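Local coordinates for protein dehydrogenase (Sinorhizobium meliloti, PDB 3UOE) that probably catalyses an oxidation-reduction reaction, as a member of the LDH2/MDH2 family of malate and L-lactate dehydrogenases, at residues A189-L197 with A323-A331. Residues are numbered along the deposited sequence; the frame is centred on the assembly and turned at random.
Sequences AGHPFVLDL and AIPGDGARA
The guanidinium of R330 lies between H191 and G326: CB of H191 sits over the centre of one face, 3.2 Å from CZ, and the carbonyl oxygen of G326 covers the other. At its edge NH1 donates to the backbone O of P192 over 3.2 Å, meeting that oxygen on a lone pair in its carbonyl plane, although the oxygen is tilted somewhat from the guanidinium plane. The H191 ring inclines 27° to the guanidinium, and its ND1 lies near CD of R330. A bend at chi3 turns the arginine tip back along its own helix, where NH2 forms a salt bridge with OD1 of D327, its hydrogen bond being weak. D327 in turn accepts the backbone N of I324 on OD2, which also forms a salt bridge with R311 from helix 300-311.

The phenyl ring of F193 has CG2 of I324 at its edge, 3.9 Å from CD2, while CG of P325 approaches CE2 obliquely at 3.6 Å. With CG anti to the backbone N, the phenyl swings round toward these two residues although its CB points away from them. CB of P325 also reaches CD1 of L195, and L254 of the second subunit packs on the same proline.

Between these groups, V194 N donates to P325 O over 3.1 Å, nearly straight at the hydrogen (169°). In the type II turn from I324 to D327, proline's restricted phi suits the second position, P325, and glycine the third, where G326, N-cap of helix 327-339, has phi 110°; its bare CA lets the turn approach V194 closely. The chemistry thus joins the two segments through P192 O, just before edge strand 193-197, and P325 O in the turn, with D327 probably balancing both arginines and apolar contacts extending toward the dimer interface.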
ATOM      1  N   ALA A 189      21.232  -5.206  -0.717  1.00 26.31           N
ATOM      2  CA  ALA A 189      22.483  -5.895  -1.041  1.00 30.47           C
ATOM      3  C   ALA A 189      22.262  -7.396  -0.930  1.00 29.94           C
ATOM      4  O   ALA A 189      21.763  -8.038  -1.853  1.00 32.93           O
ATOM      5  CB  ALA A 189      23.607  -5.449  -0.123  1.00 30.94           C
ATOM      6  N   GLY A 190      22.623  -7.956   0.212  1.00 31.06           N
ATOM      7  CA  GLY A 190      22.366  -9.359   0.454  1.00 32.10           C
ATOM      8  C   GLY A 190      20.871  -9.571   0.537  1.00 32.81           C
ATOM      9  O   GLY A 190      20.178  -9.615  -0.482  1.00 34.68           O
ATOM     10  N   HIS A 191      20.373  -9.675   1.762  1.00 25.60           N
ATOM     11  CA  HIS A 191      18.973  -9.981   1.998  1.00 27.33           C
ATOM     12  C   HIS A 191      18.046  -8.848   1.575  1.00 23.34           C
ATOM     13  O   HIS A 191      18.255  -7.688   1.945  1.00 24.51           O
ATOM     14  CB  HIS A 191      18.763 -10.330   3.470  1.00 30.74           C
ATOM     15  CG  HIS A 191      19.668 -11.417   3.954  1.00 32.59           C
ATOM     16  ND1 HIS A 191      19.384 -12.754   3.778  1.00 39.27           N
ATOM     17  CD2 HIS A 191      20.867 -11.367   4.583  1.00 34.36           C
ATOM     18  CE1 HIS A 191      20.360 -13.482   4.290  1.00 39.07           C
ATOM     19  NE2 HIS A 191      21.274 -12.664   4.782  1.00 45.50           N
ATOM     20  N   PRO A 192      17.004  -9.190   0.806  1.00 17.01           N
ATOM     21  CA  PRO A 192      16.082  -8.187   0.270  1.00 13.92           C
ATOM     22  C   PRO A 192      15.118  -7.643   1.319  1.00 10.82           C
ATOM     23  O   PRO A 192      14.747  -8.345   2.259  1.00 10.03           O
ATOM     24  CB  PRO A 192      15.291  -8.957  -0.804  1.00 11.37           C
ATOM     25  CG  PRO A 192      15.784 -10.374  -0.773  1.00 15.12           C
ATOM     26  CD  PRO A 192      16.605 -10.564   0.456  1.00 17.16           C
ATOM     27  N   PHE A 193      14.719  -6.389   1.144  1.00  9.28           N
ATOM     28  CA  PHE A 193      13.596  -5.836   1.877  1.00  9.07           C
ATOM     29  C   PHE A 193      12.332  -6.592   1.447  1.00  8.46           C
ATOM     30  O   PHE A 193      12.022  -6.669   0.257  1.00  7.86           O
ATOM     31  CB  PHE A 193      13.456  -4.347   1.566  1.00  7.65           C
ATOM     32  CG  PHE A 193      12.166  -3.739   2.058  1.00  7.60           C
ATOM     33  CD1 PHE A 193      11.015  -3.788   1.273  1.00  7.25           C
ATOM     34  CD2 PHE A 193      12.106  -3.116   3.300  1.00  6.91           C
ATOM     35  CE1 PHE A 193       9.818  -3.224   1.722  1.00  8.06           C
ATOM     36  CE2 PHE A 193      10.917  -2.540   3.760  1.00  7.94           C
ATOM     37  CZ  PHE A 193       9.768  -2.597   2.972  1.00  7.55           C
ATOM     38  N   VAL A 194      11.624  -7.173   2.406  1.00  7.00           N
ATOM     39  CA  VAL A 194      10.428  -7.951   2.087  1.00  8.89           C
ATOM     40  C   VAL A 194       9.283  -7.645   3.050  1.00  9.20           C
ATOM     41  O   VAL A 194       9.269  -8.122   4.183  1.00  8.19           O
ATOM     42  CB  VAL A 194      10.697  -9.490   2.073  1.00  9.51           C
ATOM     43  CG1 VAL A 194       9.411 -10.252   1.776  1.00  8.42           C
ATOM     44  CG2 VAL A 194      11.776  -9.844   1.050  1.00  9.14           C
ATOM     45  N   LEU A 195       8.326  -6.847   2.579  1.00  7.97           N
ATOM     46  CA  LEU A 195       7.158  -6.477   3.365  1.00  8.23           C
ATOM     47  C   LEU A 195       5.953  -7.290   2.915  1.00  9.63           C
ATOM     48  O   LEU A 195       5.703  -7.406   1.718  1.00  9.47           O
ATOM     49  CB  LEU A 195       6.852  -4.993   3.183  1.00  8.63           C
ATOM     50  CG  LEU A 195       5.638  -4.439   3.934  1.00  9.51           C
ATOM     51  CD1 LEU A 195       5.890  -4.417   5.444  1.00  7.63           C
ATOM     52  CD2 LEU A 195       5.285  -3.046   3.420  1.00  7.90           C
ATOM     53  N   ASP A 196       5.217  -7.842   3.877  1.00  9.71           N
ATOM     54  CA  ASP A 196       3.999  -8.611   3.610  1.00 11.12           C
ATOM     55  C   ASP A 196       3.025  -8.373   4.758  1.00 12.89           C
ATOM     56  O   ASP A 196       3.301  -8.729   5.894  1.00 12.79           O
ATOM     57  CB  ASP A 196       4.322 -10.105   3.503  1.00 11.04           C
ATOM     58  CG  ASP A 196       3.111 -10.950   3.118  1.00 12.35           C
ATOM     59  OD1 ASP A 196       2.038 -10.384   2.799  1.00 12.31           O
ATOM     60  OD2 ASP A 196       3.238 -12.195   3.126  1.00 12.01           O
ATOM     61  N   LEU A 197       1.889  -7.758   4.476  1.00 15.51           N
ATOM     62  CA  LEU A 197       0.959  -7.468   5.553  1.00 16.06           C
ATOM     63  C   LEU A 197      -0.496  -7.521   5.122  1.00 15.18           C
ATOM     64  O   LEU A 197      -0.871  -7.007   4.070  1.00 13.82           O
ATOM     65  CB  LEU A 197       1.273  -6.105   6.142  1.00 15.95           C
ATOM     66  CG  LEU A 197       1.104  -4.980   5.135  1.00 14.78           C
ATOM     67  CD1 LEU A 197      -0.130  -4.178   5.478  1.00 13.82           C
ATOM     68  CD2 LEU A 197       2.331  -4.104   5.168  1.00 15.10           C
ATOM     69  N   ALA A 323      14.415  -3.708  13.478  1.00 12.05           N
ATOM     70  CA  ALA A 323      14.474  -4.689  12.410  1.00 12.43           C
ATOM     71  C   ALA A 323      13.940  -4.122  11.091  1.00 14.00           C
ATOM     72  O   ALA A 323      13.141  -3.176  11.089  1.00 13.19           O
ATOM     73  CB  ALA A 323      13.708  -5.920  12.801  1.00 12.89           C
ATOM     74  N   ILE A 324      14.404  -4.698   9.982  1.00  9.79           N
ATOM     75  CA  ILE A 324      13.877  -4.403   8.660  1.00 12.09           C
ATOM     76  C   ILE A 324      12.900  -5.500   8.238  1.00 13.36           C
ATOM     77  O   ILE A 324      13.162  -6.683   8.470  1.00 13.62           O
ATOM     78  CB  ILE A 324      15.009  -4.349   7.626  1.00 12.38           C
ATOM     79  CG1 ILE A 324      16.133  -3.432   8.121  1.00 16.53           C
ATOM     80  CG2 ILE A 324      14.479  -3.893   6.279  1.00 10.46           C
ATOM     81  CD1 ILE A 324      15.682  -2.023   8.484  1.00 11.52           C
ATOM     82  N   PRO A 325      11.765  -5.115   7.625  1.00 11.16           N
ATOM     83  CA  PRO A 325      10.782  -6.107   7.167  1.00  9.29           C
ATOM     84  C   PRO A 325      11.450  -7.235   6.399  1.00 11.16           C
ATOM     85  O   PRO A 325      12.148  -6.984   5.408  1.00 10.10           O
ATOM     86  CB  PRO A 325       9.871  -5.291   6.248  1.00  9.15           C
ATOM     87  CG  PRO A 325       9.877  -3.925   6.872  1.00 10.78           C
ATOM     88  CD  PRO A 325      11.293  -3.732   7.413  1.00 10.65           C
ATOM     89  N   GLY A 326      11.253  -8.466   6.859  1.00  9.71           N
ATOM     90  CA  GLY A 326      11.960  -9.599   6.288  1.00 10.64           C
ATOM     91  C   GLY A 326      13.011 -10.225   7.199  1.00 13.37           C
ATOM     92  O   GLY A 326      13.344 -11.396   7.039  1.00 14.94           O
ATOM     93  N   ASP A 327      13.538  -9.460   8.151  1.00 12.71           N
ATOM     94  CA  ASP A 327      14.498 -10.006   9.120  1.00 14.52           C
ATOM     95  C   ASP A 327      13.876 -11.117   9.962  1.00 14.99           C
ATOM     96  O   ASP A 327      14.412 -12.227  10.051  1.00 16.26           O
ATOM     97  CB  ASP A 327      15.025  -8.916  10.060  1.00 12.19           C
ATOM     98  CG  ASP A 327      15.896  -7.896   9.348  1.00 13.64           C
ATOM     99  OD1 ASP A 327      16.370  -8.177   8.221  1.00 13.60           O
ATOM    100  OD2 ASP A 327      16.106  -6.809   9.924  1.00 14.38           O
ATOM    101  N   GLY A 328      12.750 -10.812  10.592  1.00 11.46           N
ATOM    102  CA  GLY A 328      12.105 -11.774  11.464  1.00 13.24           C
ATOM    103  C   GLY A 328      11.822 -13.082  10.748  1.00 14.44           C
ATOM    104  O   GLY A 328      12.180 -14.156  11.231  1.00 15.49           O
ATOM    105  N   ALA A 329      11.185 -12.988   9.587  1.00 13.48           N
ATOM    106  CA  ALA A 329      10.837 -14.166   8.804  1.00 13.10           C
ATOM    107  C   ALA A 329      12.079 -15.006   8.512  1.00 13.78           C
ATOM    108  O   ALA A 329      12.062 -16.236   8.644  1.00 13.33           O
ATOM    109  CB  ALA A 329      10.147 -13.756   7.513  1.00 10.98           C
ATOM    110  N   ARG A 330      13.161 -14.339   8.125  1.00 12.00           N
ATOM    111  CA  ARG A 330      14.408 -15.043   7.838  1.00 15.52           C
ATOM    112  C   ARG A 330      14.993 -15.719   9.072  1.00 13.09           C
ATOM    113  O   ARG A 330      15.443 -16.860   8.998  1.00 14.70           O
ATOM    114  CB  ARG A 330      15.439 -14.112   7.187  1.00 17.77           C
ATOM    115  CG  ARG A 330      15.291 -14.042   5.672  1.00 22.54           C
ATOM    116  CD  ARG A 330      16.468 -13.343   5.030  1.00 24.72           C
ATOM    117  NE  ARG A 330      16.560 -11.958   5.468  1.00 24.50           N
ATOM    118  CZ  ARG A 330      15.939 -10.945   4.868  1.00 28.28           C
ATOM    119  NH1 ARG A 330      15.179 -11.149   3.786  1.00 20.36           N
ATOM    120  NH2 ARG A 330      16.091  -9.718   5.350  1.00 22.60           N
ATOM    121  N   ALA A 331      14.983 -15.026  10.204  1.00 12.73           N
ATOM    122  CA  ALA A 331      15.449 -15.634  11.449  1.00 16.29           C
ATOM    123  C   ALA A 331      14.594 -16.844  11.842  1.00 14.72           C
ATOM    124  O   ALA A 331      15.121 -17.862  12.280  1.00 15.72           O
ATOM    125  CB  ALA A 331      15.491 -14.606  12.583  1.00 11.25           C
TER